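Local coordinates for protein deoxyribodipyrimidine photo-lyase (Oryza sativa Japonica Group, PDB 3UMV) that uses light to split UV-induced cyclobutane pyrimidine dimers in DNA back into single pyrimidines, with FAD as its cofactor, at residues 84-89 with 232-237; 169-174 with 322-327; 358-363 with 404-409. All coordinates share one frame; numbering follows the deposited sequence.

Contact 1: 84-89 with 232-237; sequences SARRRQ and EAENVP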
loop_
_atom_site.group_PDB
_atom_site.type_symbol
_atom_site.label_atom_id
_atom_site.label_comp_id
_atom_site.label_asym_id
_atom_site.label_seq_id
_atom_site.Cartn_x
_atom_site.Cartn_y
_atom_site.Cartn_z
ATOM N N SER A 84 -4.655 6.016 11.685
ATOM C CA SER A 84 -3.701 6.457 12.702
ATOM C C SER A 84 -2.271 6.658 12.184
ATOM O O SER A 84 -1.302 6.350 12.884
ATOM C CB SER A 84 -3.705 5.499 13.900
ATOM O OG SER A 84 -5.013 5.358 14.428
ATOM N N ALA A 85 -2.143 7.190 10.971
ATOM C CA ALA A 85 -0.842 7.593 10.462
ATOM C C ALA A 85 -0.104 8.422 11.513
ATOM O O ALA A 85 -0.710 9.239 12.218
ATOM C CB ALA A 85 -1.001 8.389 9.176
ATOM N N ARG A 86 1.198 8.186 11.614
ATOM C CA ARG A 86 2.064 8.882 12.555
ATOM C C ARG A 86 2.948 9.838 11.766
ATOM O O ARG A 86 2.879 9.883 10.540
ATOM C CB ARG A 86 2.947 7.890 13.320
ATOM C CG ARG A 86 2.239 6.685 13.942
ATOM C CD ARG A 86 1.047 7.088 14.772
ATOM N NE ARG A 86 0.764 6.137 15.853
ATOM C CZ ARG A 86 0.234 4.924 15.681
ATOM N NH1 ARG A 86 -0.058 4.487 14.468
ATOM N NH2 ARG A 86 -0.001 4.142 16.728
ATOM N N ARG A 87 3.795 10.585 12.469
ATOM C CA ARG A 87 4.685 11.547 11.821
ATOM C C ARG A 87 5.405 10.945 10.625
ATOM O O ARG A 87 5.459 11.556 9.558
ATOM C CB ARG A 87 5.723 12.076 12.813
ATOM C CG ARG A 87 6.879 12.797 12.155
ATOM C CD ARG A 87 7.834 13.406 13.193
ATOM N NE ARG A 87 7.181 14.401 14.032
ATOM C CZ ARG A 87 7.155 15.706 13.754
ATOM N NH1 ARG A 87 7.747 16.163 12.656
ATOM N NH2 ARG A 87 6.534 16.552 14.563
ATOM N N ARG A 88 5.975 9.759 10.828
ATOM C CA ARG A 88 6.720 9.032 9.802
ATOM C C ARG A 88 5.961 8.908 8.495
ATOM O O ARG A 88 6.513 9.169 7.429
ATOM C CB ARG A 88 7.077 7.626 10.302
ATOM C CG ARG A 88 7.722 6.718 9.246
ATOM C CD ARG A 88 8.317 5.448 9.872
ATOM N NE ARG A 88 9.481 5.762 10.697
ATOM C CZ ARG A 88 10.055 4.928 11.557
ATOM N NH1 ARG A 88 9.596 3.703 11.728
ATOM N NH2 ARG A 88 11.109 5.331 12.252
ATOM N N GLN A 89 4.708 8.480 8.575
ATOM C CA GLN A 89 3.913 8.267 7.370
ATOM C C GLN A 89 3.323 9.552 6.811
ATOM O O GLN A 89 3.232 9.720 5.585
ATOM C CB GLN A 89 2.804 7.243 7.620
ATOM C CG GLN A 89 3.319 5.847 7.992
ATOM C CD GLN A 89 3.664 5.720 9.472
ATOM O OE1 GLN A 89 3.383 6.626 10.280
ATOM N NE2 GLN A 89 4.288 4.599 9.838
ATOM N N GLU A 232 0.801 17.079 15.250
ATOM C CA GLU A 232 -0.463 16.555 15.762
ATOM C C GLU A 232 -0.459 15.034 15.860
ATOM O O GLU A 232 -1.355 14.445 16.461
ATOM C CB GLU A 232 -1.620 16.971 14.864
ATOM C CG GLU A 232 -2.030 18.417 14.996
ATOM C CD GLU A 232 -3.120 18.777 14.011
ATOM O OE1 GLU A 232 -3.697 17.842 13.417
ATOM O OE2 GLU A 232 -3.399 19.983 13.824
ATOM N N ALA A 233 0.535 14.400 15.245
ATOM C CA ALA A 233 0.618 12.946 15.240
ATOM C C ALA A 233 1.718 12.437 16.168
ATOM O O ALA A 233 2.592 13.190 16.597
ATOM C CB ALA A 233 0.838 12.432 13.816
ATOM N N GLU A 234 1.672 11.154 16.488
ATOM C CA GLU A 234 2.673 10.595 17.365
ATOM C C GLU A 234 4.050 10.699 16.716
ATOM O O GLU A 234 4.197 10.559 15.500
ATOM C CB GLU A 234 2.330 9.152 17.719
ATOM C CG GLU A 234 2.876 8.718 19.050
ATOM C CD GLU A 234 2.615 7.252 19.332
ATOM O OE1 GLU A 234 1.563 6.740 18.886
ATOM O OE2 GLU A 234 3.469 6.619 19.999
ATOM N N ASN A 235 5.062 10.943 17.536
ATOM C CA ASN A 235 6.392 11.229 17.016
ATOM C C ASN A 235 7.243 10.017 16.625
ATOM O O ASN A 235 8.339 9.837 17.154
ATOM C CB ASN A 235 7.150 12.127 18.005
ATOM C CG ASN A 235 8.486 12.594 17.465
ATOM O OD1 ASN A 235 8.752 12.500 16.266
ATOM N ND2 ASN A 235 9.334 13.104 18.348
ATOM N N VAL A 236 6.748 9.191 15.698
ATOM C CA VAL A 236 7.589 8.206 15.042
ATOM C C VAL A 236 8.352 8.934 13.936
ATOM O O VAL A 236 7.742 9.488 13.023
ATOM C CB VAL A 236 6.733 7.067 14.433
ATOM C CG1 VAL A 236 7.622 6.040 13.777
ATOM C CG2 VAL A 236 5.870 6.427 15.502
ATOM N N PRO A 237 9.690 8.958 14.022
ATOM C CA PRO A 237 10.491 9.838 13.162
ATOM C C PRO A 237 10.418 9.490 11.682
ATOM O O PRO A 237 10.294 8.315 11.311
ATOM C CB PRO A 237 11.922 9.609 13.656
ATOM C CG PRO A 237 11.787 8.983 14.988
ATOM C CD PRO A 237 10.529 8.184 14.948
HETATM O O HOH W 1 -0.495 9.733 15.593
HETATM O O HOH W 2 0.848 4.129 19.649
HETATM O O HOH W 3 5.275 14.518 16.152
#
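Arg86, Arg87 and Arg88 open the helix 87-106 of the photolyase alpha/beta domain, and Glu234, Val236 and Pro237 of an extended loop are laid across this N-terminal turn. Arg86 occupies the N-cap. With CG anti to its carbonyl carbon (chi1 -49°) and the chain bent at chi2, its side chain runs alongside Glu234, both pointing the same way. Arg86 NE meets Glu234 OE1 at 3.2 Å in a straight salt bridge (172° at the hydrogen). The oxygen lies in the guanidinium plane but is approached from above the carboxylate plane, and water 2 joins Arg86 NH2 to the same oxygen. The other oxygen, OE2, forms a salt bridge with Lys423 of helix 410-424, so Glu234 ties together two cationic side chains.

The start of a helix has amide N-H groups that lack acceptors within it, and the loop backbone supplies one: Arg87 N donates to Glu234 O at 3.1 Å. Glu234 O also takes Val236 N, closing the inverse gamma turn centred on Asn235. Beside Arg87 N, Ala233, small enough to sit against the helix backbone, places its CB 3.7 Å away.

Arg88 is gripped from two directions. Its NE donates to Pro237 O at 2.7 Å, while Val236 CG1 lies 3.4 Å above the middle of the guanidinium, a methyl of the beta-branched valine, small enough to rest on the flat face. Arg88 NH1 and NH2 reach the backbone oxygens of Tyr424 and Val386. Farther out, water 3 bridges Arg87 NE and Ala233 O.

Contact 2: 169-174 with 322-327; sequences HNVVPV and VRRELA. With FAD (flavin-adenine dinucleotide), chain I.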
loop_
_atom_site.group_PDB
_atom_site.type_symbol
_atom_site.label_atom_id
_atom_site.label_comp_id
_atom_site.label_asym_id
_atom_site.label_seq_id
_atom_site.Cartn_x
_atom_site.Cartn_y
_atom_site.Cartn_z
ATOM N N HIS A 169 -4.441 1.089 -9.248
ATOM C CA HIS A 169 -3.355 0.514 -8.446
ATOM C C HIS A 169 -2.943 -0.885 -8.910
ATOM O O HIS A 169 -1.779 -1.273 -8.803
ATOM C CB HIS A 169 -3.768 0.446 -6.976
ATOM C CG HIS A 169 -2.629 0.620 -6.021
ATOM N ND1 HIS A 169 -2.078 1.854 -5.735
ATOM C CD2 HIS A 169 -1.954 -0.279 -5.271
ATOM C CE1 HIS A 169 -1.105 1.704 -4.852
ATOM N NE2 HIS A 169 -1.012 0.419 -4.552
ATOM N N ASN A 170 -3.894 -1.652 -9.417
ATOM C CA ASN A 170 -3.621 -3.025 -9.789
ATOM C C ASN A 170 -3.454 -3.144 -11.308
ATOM O O ASN A 170 -4.088 -2.404 -12.052
ATOM C CB ASN A 170 -4.761 -3.929 -9.331
ATOM C CG ASN A 170 -4.868 -4.008 -7.819
ATOM O OD1 ASN A 170 -3.906 -4.379 -7.144
ATOM N ND2 ASN A 170 -6.024 -3.616 -7.273
ATOM N N VAL A 171 -2.607 -4.072 -11.753
ATOM C CA VAL A 171 -2.458 -4.348 -13.181
ATOM C C VAL A 171 -3.763 -4.892 -13.725
ATOM O O VAL A 171 -4.263 -4.425 -14.750
ATOM C CB VAL A 171 -1.325 -5.374 -13.477
ATOM C CG1 VAL A 171 -1.204 -5.607 -14.972
ATOM C CG2 VAL A 171 0.001 -4.872 -12.912
ATOM N N VAL A 172 -4.304 -5.900 -13.048
ATOM C CA VAL A 172 -5.593 -6.447 -13.432
ATOM C C VAL A 172 -6.620 -5.882 -12.455
ATOM O O VAL A 172 -6.463 -6.017 -11.239
ATOM C CB VAL A 172 -5.594 -7.995 -13.369
ATOM C CG1 VAL A 172 -6.937 -8.553 -13.837
ATOM C CG2 VAL A 172 -4.459 -8.586 -14.227
ATOM N N PRO A 173 -7.670 -5.230 -12.967
ATOM C CA PRO A 173 -8.666 -4.624 -12.073
ATOM C C PRO A 173 -9.167 -5.606 -11.029
ATOM O O PRO A 173 -9.428 -6.770 -11.358
ATOM C CB PRO A 173 -9.789 -4.237 -13.034
ATOM C CG PRO A 173 -9.091 -3.997 -14.333
ATOM C CD PRO A 173 -7.945 -4.954 -14.390
ATOM N N VAL A 174 -9.279 -5.148 -9.782
ATOM C CA VAL A 174 -9.630 -6.030 -8.669
ATOM C C VAL A 174 -10.951 -6.801 -8.882
ATOM O O VAL A 174 -11.052 -7.979 -8.520
ATOM C CB VAL A 174 -9.685 -5.249 -7.337
ATOM C CG1 VAL A 174 -10.804 -4.177 -7.380
ATOM C CG2 VAL A 174 -9.899 -6.214 -6.177
ATOM N N VAL A 322 1.340 -10.847 -8.556
ATOM C CA VAL A 322 0.469 -11.855 -7.983
ATOM C C VAL A 322 0.220 -11.697 -6.476
ATOM O O VAL A 322 -0.923 -11.653 -6.037
ATOM C CB VAL A 322 0.947 -13.278 -8.314
ATOM C CG1 VAL A 322 0.229 -14.278 -7.445
ATOM C CG2 VAL A 322 0.665 -13.570 -9.782
ATOM N N ARG A 323 1.285 -11.616 -5.691
ATOM C CA ARG A 323 1.113 -11.536 -4.248
ATOM C C ARG A 323 0.443 -10.224 -3.840
ATOM O O ARG A 323 -0.547 -10.231 -3.100
ATOM C CB ARG A 323 2.443 -11.735 -3.523
ATOM C CG ARG A 323 3.060 -13.107 -3.747
ATOM C CD ARG A 323 3.539 -13.697 -2.424
ATOM N NE ARG A 323 2.419 -13.995 -1.534
ATOM C CZ ARG A 323 1.905 -15.209 -1.371
ATOM N NH1 ARG A 323 0.882 -15.400 -0.545
ATOM N NH2 ARG A 323 2.425 -16.234 -2.033
ATOM N N ARG A 324 0.964 -9.105 -4.334
ATOM C CA ARG A 324 0.441 -7.804 -3.937
ATOM C C ARG A 324 -1.036 -7.720 -4.315
ATOM O O ARG A 324 -1.873 -7.324 -3.502
ATOM C CB ARG A 324 1.211 -6.658 -4.588
ATOM C CG ARG A 324 0.633 -5.280 -4.239
ATOM C CD ARG A 324 1.388 -4.181 -4.956
ATOM N NE ARG A 324 1.472 -4.517 -6.371
ATOM C CZ ARG A 324 0.514 -4.315 -7.268
ATOM N NH1 ARG A 324 -0.630 -3.708 -6.935
ATOM N NH2 ARG A 324 0.714 -4.708 -8.524
ATOM N N GLU A 325 -1.355 -8.111 -5.543
ATOM C CA GLU A 325 -2.739 -8.035 -5.988
ATOM C C GLU A 325 -3.660 -9.040 -5.302
ATOM O O GLU A 325 -4.862 -8.793 -5.165
ATOM C CB GLU A 325 -2.824 -8.030 -7.527
ATOM C CG GLU A 325 -2.207 -6.745 -8.062
ATOM C CD GLU A 325 -2.254 -6.550 -9.572
ATOM O OE1 GLU A 325 -3.119 -7.136 -10.264
ATOM O OE2 GLU A 325 -1.417 -5.751 -10.046
ATOM N N LEU A 326 -3.088 -10.155 -4.848
ATOM C CA LEU A 326 -3.825 -11.118 -4.043
ATOM C C LEU A 326 -4.256 -10.483 -2.721
ATOM O O LEU A 326 -5.329 -10.797 -2.207
ATOM C CB LEU A 326 -2.983 -12.374 -3.788
ATOM C CG LEU A 326 -3.596 -13.368 -2.786
ATOM C CD1 LEU A 326 -4.906 -13.977 -3.277
ATOM C CD2 LEU A 326 -2.581 -14.437 -2.481
ATOM N N ALA A 327 -3.435 -9.583 -2.177
ATOM C CA ALA A 327 -3.825 -8.894 -0.954
ATOM C C ALA A 327 -5.010 -7.965 -1.185
ATOM O O ALA A 327 -5.881 -7.882 -0.319
ATOM C CB ALA A 327 -2.647 -8.128 -0.321
HETATM P PA FAD I . 10.457 -6.821 -2.676
HETATM O O1A FAD I . 10.903 -8.202 -2.306
HETATM O O2A FAD I . 11.423 -6.065 -3.547
HETATM O O5B FAD I . 9.019 -6.931 -3.367
HETATM C C5B FAD I . 8.603 -6.041 -4.380
HETATM C C4B FAD I . 7.111 -5.731 -4.222
HETATM O O4B FAD I . 6.316 -6.906 -4.272
HETATM C C3B FAD I . 6.802 -5.118 -2.870
HETATM O O3B FAD I . 7.042 -3.731 -2.863
HETATM C C2B FAD I . 5.339 -5.424 -2.740
HETATM O O2B FAD I . 4.597 -4.546 -3.566
HETATM C C1B FAD I . 5.249 -6.797 -3.355
HETATM N N9A FAD I . 5.346 -7.844 -2.324
HETATM C C8A FAD I . 6.468 -8.506 -1.902
HETATM N N7A FAD I . 6.090 -9.389 -0.949
HETATM C C5A FAD I . 4.746 -9.284 -0.751
HETATM C C6A FAD I . 3.824 -9.927 0.083
HETATM N N6A FAD I . 4.170 -10.949 0.865
HETATM N N1A FAD I . 2.492 -9.580 0.030
HETATM C C2A FAD I . 2.070 -8.609 -0.849
HETATM N N3A FAD I . 2.978 -7.973 -1.667
HETATM C C4A FAD I . 4.284 -8.317 -1.623
HETATM N N1 FAD I . 3.838 -5.188 2.585
HETATM C C2 FAD I . 3.469 -3.879 2.469
HETATM O O2 FAD I . 3.523 -3.368 1.350
HETATM N N3 FAD I . 3.026 -3.173 3.574
HETATM C C4 FAD I . 2.968 -3.777 4.817
HETATM O O4 FAD I . 2.577 -3.141 5.802
HETATM C C4X FAD I . 3.335 -5.112 4.922
HETATM N N5 FAD I . 3.313 -5.767 6.132
HETATM C C5X FAD I . 3.663 -7.100 6.213
HETATM C C6 FAD I . 3.605 -7.766 7.445
HETATM C C7 FAD I . 3.964 -9.115 7.531
HETATM C C7M FAD I . 3.880 -9.811 8.865
HETATM C C8 FAD I . 4.389 -9.785 6.381
HETATM C C8M FAD I . 4.790 -11.230 6.411
HETATM C C9 FAD I . 4.453 -9.112 5.173
HETATM C C9A FAD I . 4.090 -7.780 5.087
HETATM N N10 FAD I . 4.161 -7.118 3.879
HETATM C C10 FAD I . 3.775 -5.801 3.811
HETATM C "C1'" FAD I . 4.627 -7.812 2.606
HETATM C "C2'" FAD I . 6.163 -7.706 2.346
HETATM O "O2'" FAD I . 6.977 -8.033 3.479
HETATM C "C3'" FAD I . 6.616 -6.329 1.827
HETATM O "O3'" FAD I . 5.808 -5.956 0.744
HETATM C "C4'" FAD I . 8.077 -6.304 1.370
HETATM O "O4'" FAD I . 8.921 -6.672 2.444
HETATM C "C5'" FAD I . 8.392 -4.897 0.864
HETATM O "O5'" FAD I . 9.759 -4.638 0.651
HETATM P P FAD I . 10.299 -4.476 -0.852
HETATM O O1P FAD I . 9.456 -3.478 -1.622
HETATM O O2P FAD I . 11.758 -4.101 -0.816
HETATM O O3P FAD I . 10.104 -6.010 -1.309
HETATM O O HOH W 4 -2.387 -3.254 -4.817
HETATM O O HOH W 5 -5.658 -7.901 -9.469
#
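Glu325 reaches from helix 310-333 into the backbone of the loop 169-174, and its carboxylate takes two successive amides. Val171 N donates to Glu325 OE2 at 2.7 Å from above the carboxylate plane; Val172 N reaches Glu325 OE1 on the syn side, longer at 3.3 Å but nearly straight. The anti lone pair of Glu325 OE2 receives Arg324 NH2 at 2.8 Å, a salt bridge between neighbours in the helix that, with the two amides, would limit the carboxylate's rotation. Packing is tight here: Asn170 OD1 lies 3.1 Å from Glu325 CG as the two side chains slide past each other in opposite directions, and Asp167 and Asp328 hold the Asn170 amide nitrogen.

An alanine at Glu325 is likely to leave the amides of Val171 and Val172 without their acceptor and Arg324 without its carboxylate.

The flanks are looser and wet, though still buried. Water 5 links Glu325 OE1 to Val172 O, and water 4 joins Asn170 OD1 to Arg324 NH1, whose direct bond to His169 O is weak. Arg324 NE is held by Leu320 O, and Arg324 CA lies 3.4 Å from N3A of the FAD adenine. The arrangement belongs to the seam of the two-domain photolyase fold, where the loop after strand 162-166 of the alpha/beta domain packs against helix 310-333, which lines the FAD site.

Contact 3: 358-363 with 404-409; sequences KREHIY and LEWTSG. With EDO (1,2-ethanediol), chain F.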
loop_
_atom_site.group_PDB
_atom_site.type_symbol
_atom_site.label_atom_id
_atom_site.label_comp_id
_atom_site.label_asym_id
_atom_site.label_seq_id
_atom_site.Cartn_x
_atom_site.Cartn_y
_atom_site.Cartn_z
ATOM N N LYS A 358 -0.649 -23.936 26.945
ATOM C CA LYS A 358 0.108 -22.905 27.640
ATOM C C LYS A 358 1.261 -22.455 26.744
ATOM O O LYS A 358 1.985 -23.275 26.166
ATOM C CB LYS A 358 0.594 -23.400 29.009
ATOM C CG LYS A 358 2.094 -23.560 29.130
ATOM C CD LYS A 358 2.486 -24.020 30.534
ATOM C CE LYS A 358 2.403 -22.880 31.544
ATOM N NZ LYS A 358 3.432 -21.835 31.273
ATOM N N ARG A 359 1.380 -21.146 26.568
ATOM C CA ARG A 359 2.468 -20.590 25.780
ATOM C C ARG A 359 3.733 -20.612 26.638
ATOM O O ARG A 359 3.656 -20.448 27.855
ATOM C CB ARG A 359 2.141 -19.151 25.352
ATOM C CG ARG A 359 1.227 -19.000 24.123
ATOM C CD ARG A 359 -0.233 -19.437 24.352
ATOM N NE ARG A 359 -1.009 -19.135 23.137
ATOM C CZ ARG A 359 -1.883 -19.949 22.546
ATOM N NH1 ARG A 359 -2.167 -21.136 23.054
ATOM N NH2 ARG A 359 -2.489 -19.558 21.430
ATOM N N GLU A 360 4.886 -20.823 26.013
ATOM C CA GLU A 360 6.148 -20.901 26.748
ATOM C C GLU A 360 6.547 -19.536 27.305
ATOM O O GLU A 360 7.126 -19.431 28.389
ATOM C CB GLU A 360 7.250 -21.457 25.843
ATOM C CG GLU A 360 7.448 -20.660 24.559
ATOM C CD GLU A 360 8.535 -21.232 23.661
ATOM O OE1 GLU A 360 8.976 -22.377 23.909
ATOM O OE2 GLU A 360 8.947 -20.531 22.707
ATOM N N HIS A 361 6.241 -18.490 26.550
ATOM C CA HIS A 361 6.430 -17.119 27.001
ATOM C C HIS A 361 5.180 -16.305 26.705
ATOM O O HIS A 361 4.470 -16.579 25.742
ATOM C CB HIS A 361 7.609 -16.461 26.282
ATOM C CG HIS A 361 8.900 -17.191 26.440
ATOM N ND1 HIS A 361 9.781 -16.926 27.467
ATOM C CD2 HIS A 361 9.464 -18.178 25.703
ATOM C CE1 HIS A 361 10.830 -17.721 27.358
ATOM N NE2 HIS A 361 10.661 -18.494 26.300
ATOM N N ILE A 362 4.917 -15.303 27.541
ATOM C CA ILE A 362 3.857 -14.338 27.284
ATOM C C ILE A 362 4.483 -12.953 27.429
ATOM O O ILE A 362 5.023 -12.624 28.490
ATOM C CB ILE A 362 2.663 -14.508 28.267
ATOM C CG1 ILE A 362 1.941 -15.844 28.049
ATOM C CG2 ILE A 362 1.649 -13.404 28.089
ATOM C CD1 ILE A 362 1.103 -15.884 26.773
ATOM N N TYR A 363 4.468 -12.166 26.358
ATOM C CA TYR A 363 4.909 -10.773 26.415
ATOM C C TYR A 363 3.739 -9.838 26.221
ATOM O O TYR A 363 2.817 -10.144 25.472
ATOM C CB TYR A 363 5.972 -10.474 25.344
ATOM C CG TYR A 363 7.266 -11.188 25.613
ATOM C CD1 TYR A 363 7.696 -12.229 24.798
ATOM C CD2 TYR A 363 8.035 -10.855 26.719
ATOM C CE1 TYR A 363 8.871 -12.903 25.072
ATOM C CE2 TYR A 363 9.203 -11.519 26.997
ATOM C CZ TYR A 363 9.621 -12.537 26.181
ATOM O OH TYR A 363 10.793 -13.195 26.477
ATOM N N LEU A 404 2.406 -14.551 17.677
ATOM C CA LEU A 404 1.457 -15.644 17.925
ATOM C C LEU A 404 1.948 -16.566 19.044
ATOM O O LEU A 404 1.183 -16.978 19.940
ATOM C CB LEU A 404 1.245 -16.461 16.650
ATOM C CG LEU A 404 0.434 -17.747 16.817
ATOM C CD1 LEU A 404 -0.979 -17.428 17.311
ATOM C CD2 LEU A 404 0.387 -18.519 15.499
ATOM N N GLU A 405 3.237 -16.880 19.009
ATOM C CA GLU A 405 3.800 -17.820 19.975
ATOM C C GLU A 405 3.889 -17.263 21.397
ATOM O O GLU A 405 3.912 -18.019 22.354
ATOM C CB GLU A 405 5.191 -18.231 19.514
ATOM C CG GLU A 405 5.718 -19.487 20.171
ATOM C CD GLU A 405 7.018 -19.950 19.551
ATOM O OE1 GLU A 405 7.485 -21.040 19.918
ATOM O OE2 GLU A 405 7.563 -19.242 18.680
ATOM N N TRP A 406 3.952 -15.944 21.529
ATOM C CA TRP A 406 4.193 -15.323 22.822
ATOM C C TRP A 406 3.029 -14.454 23.288
ATOM O O TRP A 406 3.217 -13.545 24.086
ATOM C CB TRP A 406 5.458 -14.453 22.772
ATOM C CG TRP A 406 6.686 -15.198 22.372
ATOM C CD1 TRP A 406 6.941 -16.531 22.544
ATOM C CD2 TRP A 406 7.822 -14.652 21.702
ATOM N NE1 TRP A 406 8.187 -16.841 22.029
ATOM C CE2 TRP A 406 8.740 -15.700 21.506
ATOM C CE3 TRP A 406 8.152 -13.372 21.244
ATOM C CZ2 TRP A 406 9.968 -15.505 20.869
ATOM C CZ3 TRP A 406 9.383 -13.179 20.625
ATOM C CH2 TRP A 406 10.264 -14.241 20.437
ATOM N N THR A 407 1.831 -14.703 22.778
ATOM C CA THR A 407 0.678 -13.989 23.309
ATOM C C THR A 407 -0.437 -14.954 23.667
ATOM O O THR A 407 -0.399 -16.129 23.296
ATOM C CB THR A 407 0.176 -12.870 22.368
ATOM O OG1 THR A 407 -0.173 -13.427 21.097
ATOM C CG2 THR A 407 1.256 -11.810 22.177
ATOM N N SER A 408 -1.420 -14.460 24.409
ATOM C CA SER A 408 -2.446 -15.323 24.991
ATOM C C SER A 408 -3.328 -16.054 23.968
ATOM O O SER A 408 -3.819 -17.153 24.243
ATOM C CB SER A 408 -3.312 -14.540 25.992
ATOM O OG SER A 408 -3.992 -13.475 25.345
ATOM N N GLY A 409 -3.528 -15.459 22.795
ATOM C CA GLY A 409 -4.291 -16.102 21.742
ATOM C C GLY A 409 -4.096 -15.388 20.421
ATOM O O GLY A 409 -3.543 -14.284 20.387
HETATM C C1 EDO F . 5.590 -23.799 20.860
HETATM O O1 EDO F . 5.701 -22.553 21.434
HETATM C C2 EDO F . 4.910 -23.947 19.687
HETATM O O2 EDO F . 4.861 -25.177 19.080
HETATM O O HOH W 6 -1.346 -16.822 20.785
HETATM O O HOH W 7 4.532 -20.895 23.177
#
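The indole of Trp406 receives two ring edges on one and the same face. Tyr363 points its edge at the six-membered ring, with planes at 82° and CE1 3.8 Å above the plane toward the rim, while the edge of His361 approaches the five-membered ring in a second offset edge-to-face pair, centroids 5.5 Å apart. At the indole edge lies Glu360 OE2, 3.8 Å from Trp406 NE1, a nitrogen buried without a hydrogen-bonding partner. Both aromatic side chains run alongside the tryptophan, and Tyr363 N donates to Trp406 O at 2.9 Å, in the carbonyl plane, tying the two backbones together beside the rings.

Arg359 is a second flat group. One face of its guanidinium has Ser408 O above it, and NE donates to Thr407 O at 3.1 Å; water 6, at the guanidinium edge, accepts from Arg359 NH2 and donates to Leu404 O and Thr407 O. Asp357 O and His354 O take NH1, so carbonyls do most of the gripping. Glu360 OE2 and Glu405 OE1 lie 3.2 Å apart, like charges probably eased by Lys402 on Glu405 and by the hydroxyls of Tyr460 and 1,2-ethanediol at OE1.

Trp406 is predicted to relay electrons as a tryptophanyl radical, and its ring meets Trp378 of helix 376-388 edge-to-face. It directly follows helix 393-405, in the turn into helix 410-424, with the loop 358-363 between helices 345-353 and 365-369 laid over it.

Overall arrangement
Contact 2 is the core contact, wholly buried about 11 Å from the chain centre to its own; contact 1 is partly buried, and contact 3, about 30 Å out, is the most peripheral. Contact 1 sets a loop on a helix start, contact 2 a loop on the middle of a long helix, and contact 3 a loop on the turn after a helix. No two touch. Contacts 1 and 2 both involve the alpha/beta domain, and their segments alternate along the chain, whereas contact 3 joins two later stretches. Helix 410-424 borders contacts 1 and 3. Chemistry follows place: a carboxylate accepts from buried loop amides in contact 2, arginines meet a carboxylate and carbonyls in contact 1, and aromatic edges dominate contact 3.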